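Local coordinates for arylsulfatase (Pseudoalteromonas sp. MB47, PDB 7AJ0), which probably hydrolyses sulfate esters of the algal polysaccharide fucoidan, acting as an exo-type, calcium-containing sulfatase that assembles into a hexamer, at residues L93-S98 / G352-G357; A107-G112 / T378-T383; N372-L377 / Q419-W424; D401-T406 / K415-V420; A431-D436 / F468-D473. All blocks are in the same frame, centred on the assembly; numbering follows the deposited sequence.

Contact 1 of 5, residues L93-S98 / G352-G357; sequences LTSMYS and GVRIPG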
# COMPACT_ATOMS: atom_id res chain seq x y z
N LEU A 93 25.92 -13.02 23.15
CA LEU A 93 26.20 -11.95 22.21
C LEU A 93 24.90 -11.51 21.56
O LEU A 93 24.18 -12.34 20.97
CB LEU A 93 27.20 -12.42 21.15
CG LEU A 93 28.59 -12.79 21.66
CD1 LEU A 93 29.43 -13.34 20.52
CD2 LEU A 93 29.28 -11.60 22.30
N THR A 94 24.59 -10.22 21.66
CA THR A 94 23.35 -9.68 21.12
C THR A 94 23.54 -8.99 19.77
O THR A 94 22.55 -8.54 19.18
CB THR A 94 22.73 -8.69 22.11
OG1 THR A 94 23.70 -7.71 22.50
CG2 THR A 94 22.23 -9.42 23.35
N SER A 95 24.77 -8.90 19.26
CA SER A 95 25.06 -8.33 17.95
C SER A 95 25.97 -9.26 17.15
O SER A 95 27.02 -8.87 16.63
CB SER A 95 25.66 -6.94 18.07
OG SER A 95 24.66 -5.98 18.34
N MET A 96 25.57 -10.52 17.07
CA MET A 96 26.25 -11.52 16.25
C MET A 96 25.59 -11.57 14.88
O MET A 96 24.36 -11.50 14.77
CB MET A 96 26.19 -12.89 16.93
CG MET A 96 26.76 -14.04 16.13
SD MET A 96 28.54 -13.97 15.92
CE MET A 96 28.86 -15.69 15.57
N TYR A 97 26.40 -11.68 13.83
CA TYR A 97 25.91 -11.51 12.47
C TYR A 97 26.32 -12.67 11.58
O TYR A 97 27.42 -13.23 11.72
CB TYR A 97 26.42 -10.19 11.86
CG TYR A 97 25.63 -9.00 12.32
CD1 TYR A 97 24.43 -8.67 11.71
CD2 TYR A 97 26.05 -8.23 13.39
CE1 TYR A 97 23.69 -7.59 12.14
CE2 TYR A 97 25.32 -7.15 13.83
CZ TYR A 97 24.13 -6.84 13.20
OH TYR A 97 23.39 -5.77 13.63
N SER A 98 25.42 -13.03 10.66
CA SER A 98 25.65 -14.08 9.69
C SER A 98 25.43 -13.54 8.29
O SER A 98 25.24 -12.33 8.11
CB SER A 98 24.72 -15.26 9.95
OG SER A 98 23.37 -14.89 9.71
N GLY A 352 17.36 -11.10 9.02
CA GLY A 352 18.03 -12.11 8.24
C GLY A 352 19.45 -12.42 8.67
O GLY A 352 19.92 -13.54 8.46
N VAL A 353 20.12 -11.45 9.29
CA VAL A 353 21.55 -11.57 9.53
C VAL A 353 21.91 -11.48 11.01
O VAL A 353 22.94 -12.00 11.43
CB VAL A 353 22.32 -10.49 8.73
CG1 VAL A 353 22.22 -10.76 7.24
CG2 VAL A 353 21.78 -9.10 9.06
N ARG A 354 21.06 -10.83 11.81
CA ARG A 354 21.31 -10.72 13.24
C ARG A 354 20.81 -12.00 13.92
O ARG A 354 19.60 -12.23 14.00
CB ARG A 354 20.64 -9.49 13.83
CG ARG A 354 21.22 -9.07 15.17
CD ARG A 354 20.58 -7.80 15.69
NE ARG A 354 21.08 -7.44 17.01
CZ ARG A 354 20.72 -6.34 17.67
NH1 ARG A 354 19.86 -5.48 17.12
NH2 ARG A 354 21.22 -6.09 18.87
N ILE A 355 21.74 -12.81 14.41
CA ILE A 355 21.45 -14.20 14.78
C ILE A 355 21.90 -14.44 16.21
O ILE A 355 22.72 -13.69 16.76
CB ILE A 355 22.15 -15.19 13.82
CG1 ILE A 355 23.62 -14.79 13.66
CG2 ILE A 355 21.46 -15.21 12.47
CD1 ILE A 355 24.58 -15.93 13.78
N PRO A 356 21.39 -15.50 16.83
CA PRO A 356 21.84 -15.84 18.19
C PRO A 356 23.30 -16.24 18.20
O PRO A 356 23.82 -16.83 17.25
CB PRO A 356 20.95 -17.03 18.59
CG PRO A 356 19.85 -17.08 17.57
CD PRO A 356 20.41 -16.48 16.31
N GLY A 357 23.97 -15.91 19.30
CA GLY A 357 25.37 -16.26 19.46
C GLY A 357 25.78 -16.38 20.91
O GLY A 357 25.74 -15.39 21.66
O HOH W 1 23.37 -11.68 18.22
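R354 crosses the Y97 ring at a slant, with its guanidinium plane turned only 21° from the plane of the ring. The arginine chain is fully extended. Its CB is 4.0 Å from Y97 CE1. At its far end the guanidinium grips one backbone oxygen side-on: NE and NH2 of R354 each donate to T94 O at 2.8 Å. That oxygen lies close to the guanidinium plane and also accepts from W64. R354 NH2 has a further acceptor in A75 of a second subunit, which ties the group to the hexamer. Y97 meets V353 in another way: V353 CG2 comes in at the ring edge, in its plane, 3.8 Å from CD1. The Y97 hydroxyl is bonded to E350.

Both segments belong to the large mixed sheet of the sulfatase fold, where strands 91-97 and 354-360 run antiparallel. I355 N donates to M96 O at 3.0 Å, and S98 N to V353 O at 2.8 Å. The chain turns a corner at T94 and S95, and a water fills in there. It donates to L93 O and I355 O and accepts from M96 N. Before the corner L93 N bonds to G357 O. M96 CG stands anti to its backbone N (chi1 175°), and this carries it to I355 CD1, 3.7 Å away.

Contact 2 of 5, residues A107-G112 / T378-T383; sequences AALTTG and TDIYMT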
# COMPACT_ATOMS: atom_id res chain seq x y z
N ALA A 107 29.75 -21.09 4.10
CA ALA A 107 31.04 -20.80 3.48
C ALA A 107 31.84 -19.83 4.35
O ALA A 107 33.04 -20.03 4.58
CB ALA A 107 30.83 -20.22 2.08
N ALA A 108 31.19 -18.77 4.84
CA ALA A 108 31.90 -17.80 5.66
C ALA A 108 32.46 -18.44 6.92
O ALA A 108 33.58 -18.14 7.34
CB ALA A 108 30.97 -16.64 6.01
N LEU A 109 31.69 -19.35 7.53
CA LEU A 109 32.14 -19.99 8.75
C LEU A 109 33.32 -20.92 8.51
O LEU A 109 34.10 -21.17 9.44
CB LEU A 109 30.98 -20.77 9.37
CG LEU A 109 31.29 -21.64 10.59
CD1 LEU A 109 31.64 -20.77 11.79
CD2 LEU A 109 30.10 -22.53 10.90
N THR A 110 33.48 -21.43 7.29
CA THR A 110 34.52 -22.41 7.00
C THR A 110 35.59 -21.88 6.06
O THR A 110 36.41 -22.67 5.57
CB THR A 110 33.90 -23.69 6.42
OG1 THR A 110 33.21 -23.37 5.20
CG2 THR A 110 32.94 -24.31 7.41
N THR A 111 35.61 -20.58 5.79
CA THR A 111 36.67 -19.99 4.97
C THR A 111 37.19 -18.66 5.50
O THR A 111 38.18 -18.16 4.96
CB THR A 111 36.20 -19.79 3.53
OG1 THR A 111 35.17 -18.78 3.49
CG2 THR A 111 35.66 -21.08 2.94
N GLY A 112 36.57 -18.08 6.53
CA GLY A 112 36.98 -16.76 6.98
C GLY A 112 36.74 -15.66 5.97
O GLY A 112 37.32 -14.58 6.11
N THR A 378 32.56 -15.19 10.28
CA THR A 378 33.96 -15.31 9.91
C THR A 378 34.88 -15.12 11.11
O THR A 378 36.03 -15.57 11.08
CB THR A 378 34.33 -14.30 8.83
OG1 THR A 378 34.06 -12.97 9.30
CG2 THR A 378 33.53 -14.56 7.56
N ASP A 379 34.40 -14.47 12.18
CA ASP A 379 35.22 -14.30 13.37
C ASP A 379 35.37 -15.61 14.14
O ASP A 379 36.39 -15.81 14.81
CB ASP A 379 34.61 -13.22 14.27
CG ASP A 379 34.60 -11.85 13.62
OD1 ASP A 379 35.33 -11.66 12.63
OD2 ASP A 379 33.87 -10.96 14.12
N ILE A 380 34.39 -16.50 14.05
CA ILE A 380 34.54 -17.83 14.65
C ILE A 380 35.67 -18.58 13.95
O ILE A 380 36.51 -19.22 14.60
CB ILE A 380 33.22 -18.61 14.58
CG1 ILE A 380 32.13 -17.87 15.35
CG2 ILE A 380 33.41 -20.02 15.13
CD1 ILE A 380 30.72 -18.38 15.09
N TYR A 381 35.71 -18.51 12.62
CA TYR A 381 36.78 -19.12 11.86
C TYR A 381 38.14 -18.58 12.29
O TYR A 381 39.05 -19.35 12.63
CB TYR A 381 36.54 -18.88 10.37
CG TYR A 381 37.68 -19.21 9.44
CD1 TYR A 381 38.73 -18.32 9.25
CD2 TYR A 381 37.70 -20.40 8.73
CE1 TYR A 381 39.76 -18.61 8.39
CE2 TYR A 381 38.73 -20.70 7.87
CZ TYR A 381 39.76 -19.81 7.71
OH TYR A 381 40.79 -20.10 6.85
N MET A 382 38.29 -17.26 12.30
CA MET A 382 39.58 -16.66 12.61
C MET A 382 39.95 -16.86 14.08
O MET A 382 41.13 -17.01 14.41
CB MET A 382 39.57 -15.17 12.26
CG MET A 382 40.94 -14.59 11.98
SD MET A 382 41.76 -15.38 10.58
CE MET A 382 40.75 -14.83 9.21
N THR A 383 38.95 -16.85 14.97
CA THR A 383 39.21 -17.16 16.37
C THR A 383 39.68 -18.60 16.53
O THR A 383 40.61 -18.88 17.29
CB THR A 383 37.95 -16.90 17.20
OG1 THR A 383 37.56 -15.53 17.07
CG2 THR A 383 38.17 -17.23 18.67
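Y381 and G112 make the closest contact where two nearly parallel helices pack in the sulfatase core. The axes of 107-111 and 378-383 approach to 7.1 Å and cross at -17°. G112, just past the first helix, has left helical angles and has a positive phi.

The CH-pi contact comes first. G112 CA sits over one face of the Y381 ring, 3.6 Å from its centroid. The backbone of T111 and G112 covers this same face, with T111 C and G112 N above the ring centre. Y381 holds CG anti to its backbone N (chi1 169°), which brings the ring face against the backbone of T111 and G112. Its hydroxyl bonds to V139 O.

Apolar contacts fill the remainder. T378 CG2 touches A108 CB at 3.6 Å. L109 reaches across with one branch, and its CD1 is 3.9 Å from I380 CG2.

The polar groups of the first helix bond within it or beyond the pair. L109 O accepts from Q141 NE2. A107 O accepts from T110 N at 3.1 Å and from T111 OG1 at 2.7 Å, and the two donors reach it from opposite faces of its carbonyl plane.

Contact 3 of 5, residues N372-L377 / Q419-W424; sequences NGLMDL and QVVYMW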
# COMPACT_ATOMS: atom_id res chain seq x y z
N ASN A 372 27.08 -6.60 23.57
CA ASN A 372 26.52 -6.17 22.29
C ASN A 372 27.61 -5.84 21.27
O ASN A 372 27.31 -5.20 20.25
CB ASN A 372 25.61 -4.96 22.51
CG ASN A 372 24.62 -4.76 21.38
OD1 ASN A 372 24.20 -5.72 20.72
ND2 ASN A 372 24.23 -3.52 21.14
N GLY A 373 28.84 -6.27 21.51
CA GLY A 373 29.91 -5.99 20.57
C GLY A 373 29.75 -6.75 19.26
O GLY A 373 29.25 -7.87 19.22
N LEU A 374 30.19 -6.12 18.18
CA LEU A 374 29.99 -6.68 16.85
C LEU A 374 30.82 -7.95 16.67
O LEU A 374 32.00 -7.99 17.02
CB LEU A 374 30.36 -5.67 15.78
CG LEU A 374 29.53 -4.38 15.72
CD1 LEU A 374 29.95 -3.56 14.50
CD2 LEU A 374 28.05 -4.68 15.69
N MET A 375 30.20 -8.98 16.11
CA MET A 375 30.89 -10.23 15.81
C MET A 375 30.24 -10.88 14.60
O MET A 375 29.05 -10.69 14.34
CB MET A 375 30.88 -11.18 17.01
CG MET A 375 31.66 -12.46 16.76
SD MET A 375 32.35 -13.18 18.26
CE MET A 375 32.99 -14.73 17.63
N ASP A 376 31.04 -11.65 13.87
CA ASP A 376 30.67 -12.22 12.58
C ASP A 376 30.91 -13.72 12.61
O ASP A 376 31.65 -14.23 13.46
CB ASP A 376 31.48 -11.56 11.45
CG ASP A 376 30.89 -11.77 10.07
OD1 ASP A 376 30.75 -12.94 9.65
OD2 ASP A 376 30.56 -10.77 9.41
N LEU A 377 30.27 -14.44 11.68
CA LEU A 377 30.56 -15.86 11.54
C LEU A 377 32.01 -16.09 11.10
O LEU A 377 32.63 -17.08 11.50
CB LEU A 377 29.62 -16.51 10.54
CG LEU A 377 28.22 -16.90 11.02
CD1 LEU A 377 27.43 -17.50 9.86
CD2 LEU A 377 28.27 -17.86 12.19
N GLN A 419 35.14 -3.58 13.84
CA GLN A 419 34.61 -2.22 13.75
C GLN A 419 33.37 -2.13 12.87
O GLN A 419 32.51 -1.28 13.12
CB GLN A 419 35.69 -1.29 13.21
CG GLN A 419 35.39 0.18 13.38
CD GLN A 419 36.56 1.06 12.98
OE1 GLN A 419 36.87 2.04 13.66
NE2 GLN A 419 37.22 0.72 11.88
N VAL A 420 33.26 -2.98 11.85
CA VAL A 420 32.18 -2.90 10.89
C VAL A 420 31.78 -4.30 10.45
O VAL A 420 32.61 -5.21 10.36
CB VAL A 420 32.58 -2.05 9.65
CG1 VAL A 420 31.43 -2.00 8.65
CG2 VAL A 420 33.00 -0.65 10.06
N VAL A 421 30.49 -4.47 10.19
CA VAL A 421 29.95 -5.68 9.57
C VAL A 421 29.47 -5.29 8.18
O VAL A 421 28.70 -4.34 8.03
CB VAL A 421 28.81 -6.29 10.40
CG1 VAL A 421 28.19 -7.47 9.65
CG2 VAL A 421 29.32 -6.73 11.76
N TYR A 422 29.94 -6.02 7.17
CA TYR A 422 29.55 -5.78 5.79
C TYR A 422 28.57 -6.85 5.34
O TYR A 422 28.81 -8.04 5.52
CB TYR A 422 30.78 -5.77 4.88
CG TYR A 422 31.75 -4.67 5.23
CD1 TYR A 422 31.54 -3.37 4.79
CD2 TYR A 422 32.87 -4.93 6.01
CE1 TYR A 422 32.42 -2.36 5.12
CE2 TYR A 422 33.75 -3.93 6.34
CZ TYR A 422 33.52 -2.64 5.89
OH TYR A 422 34.40 -1.64 6.22
N MET A 423 27.46 -6.41 4.75
CA MET A 423 26.34 -7.28 4.43
C MET A 423 26.19 -7.36 2.92
O MET A 423 26.16 -6.33 2.23
CB MET A 423 25.07 -6.74 5.09
CG MET A 423 25.36 -6.16 6.47
SD MET A 423 24.01 -6.27 7.64
CE MET A 423 24.85 -5.72 9.12
N TRP A 424 26.11 -8.58 2.41
CA TRP A 424 26.01 -8.84 0.98
C TRP A 424 24.84 -9.77 0.70
O TRP A 424 24.56 -10.68 1.48
CB TRP A 424 27.29 -9.49 0.43
CG TRP A 424 28.47 -8.58 0.37
CD1 TRP A 424 29.22 -8.16 1.42
CD2 TRP A 424 29.04 -8.00 -0.80
NE1 TRP A 424 30.24 -7.35 0.97
CE2 TRP A 424 30.15 -7.23 -0.39
CE3 TRP A 424 28.73 -8.05 -2.17
CZ2 TRP A 424 30.94 -6.51 -1.28
CZ3 TRP A 424 29.52 -7.34 -3.06
CH2 TRP A 424 30.61 -6.58 -2.61
O HOH W 2 31.47 -8.41 7.75
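Y422 N donates to a water at 2.9 Å, and that water donates in turn to D376 OD2 at 3.0 Å. The aspartate and the strand are thus joined through one solvent molecule. The other carboxylate oxygen, D376 OD1, accepts from T378 N. This N-cap bond covers the start of helix 377-387 and ties down the second oxygen. D376 CG is anti to the backbone N (chi1 -163°), a torsion that points the carboxylate at V421, which it crosses obliquely. OD2 is 4.1 Å from V421 CG1.

The contact joins two sheets. The short, weakly bonded strand 375-376 runs parallel to strand 91-97 in the large mixed sheet of the sulfatase fold. Strand 420-425 is an outermost strand of the smaller antiparallel sheet that follows. The touching parts run 48° apart, and their CA atoms stay about 7 Å from each other, so side chains and water fill the gap.

L374 supplies the apolar part. Its CD1 branch reaches the backbone, 3.7 Å from Q419 O. The same methyl meets the side chain of V421, with CD1 4.2 Å from CG2. V421 is therefore touched on its two methyls by different partners, CG1 by the D376 carboxylate and CG2 by the leucine. Y97 packs on V421 and R433 on L374.

Contact 4 of 5, residues D401-T406 / K415-V420; sequences DGIDQT and KSRRQV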
# COMPACT_ATOMS: atom_id res chain seq x y z
N ASP A 401 38.14 -11.81 5.68
CA ASP A 401 37.25 -10.88 6.37
C ASP A 401 37.13 -11.16 7.86
O ASP A 401 36.73 -10.27 8.61
CB ASP A 401 35.86 -10.94 5.73
CG ASP A 401 35.89 -10.59 4.26
OD1 ASP A 401 36.08 -9.40 3.93
OD2 ASP A 401 35.74 -11.51 3.42
N GLY A 402 37.48 -12.37 8.30
CA GLY A 402 37.34 -12.71 9.70
C GLY A 402 38.37 -12.01 10.56
O GLY A 402 39.48 -11.70 10.13
N ILE A 403 37.99 -11.75 11.81
CA ILE A 403 38.84 -11.11 12.79
C ILE A 403 38.94 -12.02 14.01
O ILE A 403 37.92 -12.54 14.48
CB ILE A 403 38.31 -9.72 13.19
CG1 ILE A 403 38.27 -8.80 11.97
CG2 ILE A 403 39.16 -9.13 14.31
CD1 ILE A 403 37.43 -7.55 12.17
N ASP A 404 40.15 -12.21 14.52
CA ASP A 404 40.35 -12.96 15.75
C ASP A 404 39.70 -12.21 16.91
O ASP A 404 40.04 -11.06 17.18
CB ASP A 404 41.84 -13.15 16.00
CG ASP A 404 42.12 -13.83 17.33
OD1 ASP A 404 41.22 -14.52 17.86
OD2 ASP A 404 43.25 -13.68 17.85
N GLN A 405 38.76 -12.87 17.59
CA GLN A 405 38.02 -12.27 18.69
C GLN A 405 38.34 -12.90 20.04
O GLN A 405 37.57 -12.75 20.99
CB GLN A 405 36.51 -12.36 18.42
CG GLN A 405 36.03 -11.56 17.22
CD GLN A 405 35.88 -10.08 17.52
OE1 GLN A 405 36.49 -9.56 18.45
NE2 GLN A 405 35.07 -9.40 16.72
N THR A 406 39.47 -13.62 20.13
CA THR A 406 39.82 -14.26 21.39
C THR A 406 39.91 -13.25 22.53
O THR A 406 39.46 -13.52 23.65
CB THR A 406 41.13 -15.03 21.24
OG1 THR A 406 40.95 -16.10 20.30
CG2 THR A 406 41.58 -15.60 22.58
N LYS A 415 35.53 -5.34 24.88
CA LYS A 415 35.12 -4.65 23.67
C LYS A 415 35.54 -5.44 22.44
O LYS A 415 36.58 -6.12 22.44
CB LYS A 415 35.69 -3.24 23.63
CG LYS A 415 35.16 -2.35 24.74
CD LYS A 415 35.76 -0.95 24.70
CE LYS A 415 35.21 -0.09 25.83
NZ LYS A 415 35.66 1.32 25.73
N SER A 416 34.73 -5.37 21.40
CA SER A 416 34.96 -6.14 20.19
C SER A 416 36.14 -5.59 19.40
O SER A 416 36.44 -4.39 19.44
CB SER A 416 33.70 -6.14 19.33
OG SER A 416 33.92 -6.80 18.10
N ARG A 417 36.83 -6.48 18.69
CA ARG A 417 37.88 -6.09 17.77
C ARG A 417 37.36 -5.79 16.38
O ARG A 417 38.14 -5.35 15.52
CB ARG A 417 38.96 -7.18 17.69
CG ARG A 417 39.57 -7.52 19.04
CD ARG A 417 40.82 -8.40 18.91
NE ARG A 417 41.89 -7.74 18.17
CZ ARG A 417 42.52 -8.26 17.12
NH1 ARG A 417 42.20 -9.47 16.67
NH2 ARG A 417 43.47 -7.57 16.52
N ARG A 418 36.07 -6.02 16.13
CA ARG A 418 35.47 -5.76 14.82
C ARG A 418 34.81 -4.39 14.84
O ARG A 418 34.01 -4.09 15.73
CB ARG A 418 34.44 -6.84 14.48
CG ARG A 418 33.65 -6.56 13.21
CD ARG A 418 32.78 -7.74 12.81
NE ARG A 418 33.56 -8.86 12.28
CZ ARG A 418 34.02 -8.92 11.03
NH1 ARG A 418 34.72 -9.98 10.64
NH2 ARG A 418 33.78 -7.94 10.18
N GLN A 419 35.14 -3.58 13.84
CA GLN A 419 34.61 -2.22 13.75
C GLN A 419 33.37 -2.13 12.87
O GLN A 419 32.51 -1.28 13.12
CB GLN A 419 35.69 -1.29 13.21
CG GLN A 419 35.39 0.18 13.38
CD GLN A 419 36.56 1.06 12.98
OE1 GLN A 419 36.87 2.04 13.66
NE2 GLN A 419 37.22 0.72 11.88
N VAL A 420 33.26 -2.98 11.85
CA VAL A 420 32.18 -2.90 10.89
C VAL A 420 31.78 -4.30 10.45
O VAL A 420 32.61 -5.21 10.36
CB VAL A 420 32.58 -2.05 9.65
CG1 VAL A 420 31.43 -2.00 8.65
CG2 VAL A 420 33.00 -0.65 10.06
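Two loops on either side of the short helix 406-409 are clasped here by arginine and glutamine side chains, close to the start of strand 420-425. R417 NH1 donates to D404 O at 2.7 Å. That bond lies in the carbonyl plane, on a lone pair. R418 NH1 donates to D401 O at 2.9 Å. R418 also reaches along its own chain, where NH2 bonds to V420 O at 3.0 Å, and its charge is met by D379 in a salt bridge. I403 CD1 lies over the centre of one face of the R418 guanidinium, 3.8 Å above the plane. The bend in the R418 chain (chi3 -72°) turns the group back to these partners.

The Q405 amide works with both its ends. OE1 accepts from R417 N at 3.1 Å, on a lone pair. NE2 donates to S416 OG at 3.2 Å and bonds to D379 OD2 as well. The two ends together fix the amide flip. S416 OG bonds in addition to L374 O.

Each loop is braced from within. D404 OD1 accepts from T406 OG1 as helix 406-409 begins. Its second bond, from T406 N, makes an Asx turn. S416 OG accepts from R418 N at 3.0 Å, which makes an ST turn.

Contact 5 of 5, residues A431-D436 / F468-D473; sequences ALRWLD and FNLNMD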
# COMPACT_ATOMS: atom_id res chain seq x y z
N ALA A 431 24.42 -3.37 2.60
CA ALA A 431 24.41 -2.61 3.84
C ALA A 431 25.66 -2.91 4.65
O ALA A 431 26.37 -3.88 4.39
CB ALA A 431 23.15 -2.92 4.67
N LEU A 432 25.91 -2.05 5.63
CA LEU A 432 26.94 -2.27 6.64
C LEU A 432 26.41 -1.79 7.98
O LEU A 432 25.45 -1.02 8.05
CB LEU A 432 28.24 -1.55 6.28
CG LEU A 432 28.22 -0.02 6.21
CD1 LEU A 432 28.40 0.63 7.57
CD2 LEU A 432 29.30 0.47 5.24
N ARG A 433 27.04 -2.27 9.05
CA ARG A 433 26.76 -1.77 10.39
C ARG A 433 28.06 -1.24 11.00
O ARG A 433 29.10 -1.90 10.92
CB ARG A 433 26.17 -2.83 11.31
CG ARG A 433 25.98 -2.29 12.72
CD ARG A 433 25.28 -3.25 13.66
NE ARG A 433 25.34 -2.76 15.03
CZ ARG A 433 24.77 -3.35 16.07
NH1 ARG A 433 24.08 -4.47 15.91
NH2 ARG A 433 24.89 -2.82 17.28
N TRP A 434 27.97 -0.07 11.62
CA TRP A 434 29.11 0.58 12.26
C TRP A 434 28.60 1.20 13.55
O TRP A 434 27.64 1.98 13.53
CB TRP A 434 29.72 1.62 11.34
CG TRP A 434 30.69 2.53 12.01
CD1 TRP A 434 31.74 2.16 12.80
CD2 TRP A 434 30.72 3.95 11.94
NE1 TRP A 434 32.41 3.28 13.24
CE2 TRP A 434 31.80 4.39 12.73
CE3 TRP A 434 29.92 4.91 11.30
CZ2 TRP A 434 32.11 5.74 12.88
CZ3 TRP A 434 30.23 6.24 11.46
CH2 TRP A 434 31.32 6.65 12.25
N LEU A 435 29.23 0.84 14.67
CA LEU A 435 28.74 1.23 16.00
C LEU A 435 27.35 0.62 16.12
O LEU A 435 27.20 -0.60 15.92
CB LEU A 435 28.82 2.74 16.16
CG LEU A 435 30.20 3.37 15.97
CD1 LEU A 435 30.10 4.89 15.82
CD2 LEU A 435 31.12 3.01 17.13
N ASP A 436 26.32 1.40 16.42
CA ASP A 436 24.95 0.90 16.50
C ASP A 436 24.09 1.46 15.36
O ASP A 436 22.87 1.59 15.50
CB ASP A 436 24.35 1.24 17.86
CG ASP A 436 25.16 0.66 19.01
OD1 ASP A 436 25.67 -0.47 18.88
OD2 ASP A 436 25.31 1.35 20.04
N PHE A 468 19.34 3.47 10.22
CA PHE A 468 18.59 3.14 11.43
C PHE A 468 19.56 3.11 12.60
O PHE A 468 20.57 2.39 12.55
CB PHE A 468 17.89 1.79 11.32
CG PHE A 468 16.96 1.67 10.15
CD1 PHE A 468 17.43 1.25 8.91
CD2 PHE A 468 15.62 1.96 10.28
CE1 PHE A 468 16.58 1.14 7.83
CE2 PHE A 468 14.75 1.84 9.21
CZ PHE A 468 15.24 1.43 7.98
N ASN A 469 19.28 3.88 13.64
CA ASN A 469 19.95 3.70 14.93
C ASN A 469 19.37 2.44 15.56
O ASN A 469 18.24 2.44 16.06
CB ASN A 469 19.76 4.91 15.82
CG ASN A 469 20.48 4.77 17.16
OD1 ASN A 469 20.59 3.68 17.71
ND2 ASN A 469 20.97 5.88 17.68
N LEU A 470 20.12 1.34 15.53
CA LEU A 470 19.58 0.06 15.96
C LEU A 470 19.25 0.04 17.45
O LEU A 470 18.45 -0.79 17.88
CB LEU A 470 20.54 -1.07 15.62
CG LEU A 470 20.69 -1.38 14.13
CD1 LEU A 470 21.69 -2.51 13.92
CD2 LEU A 470 19.34 -1.72 13.51
N ASN A 471 19.84 0.94 18.24
CA ASN A 471 19.44 1.04 19.64
C ASN A 471 18.03 1.61 19.75
O ASN A 471 17.24 1.19 20.61
CB ASN A 471 20.42 1.90 20.42
CG ASN A 471 21.77 1.23 20.60
OD1 ASN A 471 21.86 0.01 20.72
ND2 ASN A 471 22.83 2.03 20.62
N MET A 472 17.69 2.56 18.88
CA MET A 472 16.40 3.25 18.94
C MET A 472 15.35 2.64 18.03
O MET A 472 14.16 2.70 18.35
CB MET A 472 16.59 4.72 18.58
CG MET A 472 17.52 5.47 19.52
SD MET A 472 17.00 5.31 21.24
CE MET A 472 18.32 4.30 21.88
N ASP A 473 15.76 2.04 16.91
CA ASP A 473 14.83 1.44 15.95
C ASP A 473 15.32 0.05 15.58
O ASP A 473 15.68 -0.22 14.43
CB ASP A 473 14.71 2.33 14.71
CG ASP A 473 13.53 1.96 13.84
OD1 ASP A 473 12.73 1.09 14.24
OD2 ASP A 473 13.40 2.55 12.74
O HOH W 3 22.42 -2.40 19.00
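D436 meets N471 and L470 directly. N471 ND2 donates to D436 OD2 at 2.6 Å. The donor comes from above the carboxylate plane, and the amide and carboxylate planes are 65° apart. L470 N donates to D436 O at 2.8 Å, nearly straight down the carbonyl. L470 CD1 rests over one face of the R433 guanidinium and is 3.7 Å from R433 CD.

R433 forms the next shell. It is extended from CG to NE, and its NH2 makes a salt bridge to D436 OD1 at 2.9 Å. NE donates to L435 O at 3.0 Å. Both acceptors lie in the guanidinium plane. A water accepts weakly from R433 NH2 and donates to N471 OD1. R433 NH1 turns to the Y97 hydroxyl.

Further out lies the four-stranded antiparallel sheet, in which strand 437-440 runs between 428-434 and 466-469. The contact joins the turn after 428-434 to the end of 466-469. R292 of a second subunit bonds to N471 O.

The D436 carboxylate is thus held by a cation at one oxygen and an amide at the other. This probably stabilises its charged form and fixes its rotation.

Contacts 1 and 2 lie in the core, each centred about 9 Å from the chain centre, and contact 5 lies farthest out at about 21 Å. The calcium ion is about 8 Å from the S98 side chain of contact 1 and about 11 Å from the L109 side chain of contact 2; its site holds D60, D61, C102, D325 and N326. N372 joins contact 3 to contact 1, with OD1 2.7 Å from T94 OG1. L470 CD1 of contact 5 is 3.7 Å from Y97 OH of contact 1. D379 OD1 of contact 2 meets I403 N of contact 4 at 2.8 Å. Contacts 3 and 4 share Q419 and V420. Strands 420-425 of contact 3 and 428-434 of contact 5 are sheet neighbours. Contacts 1 and 5 both touch the second subunit.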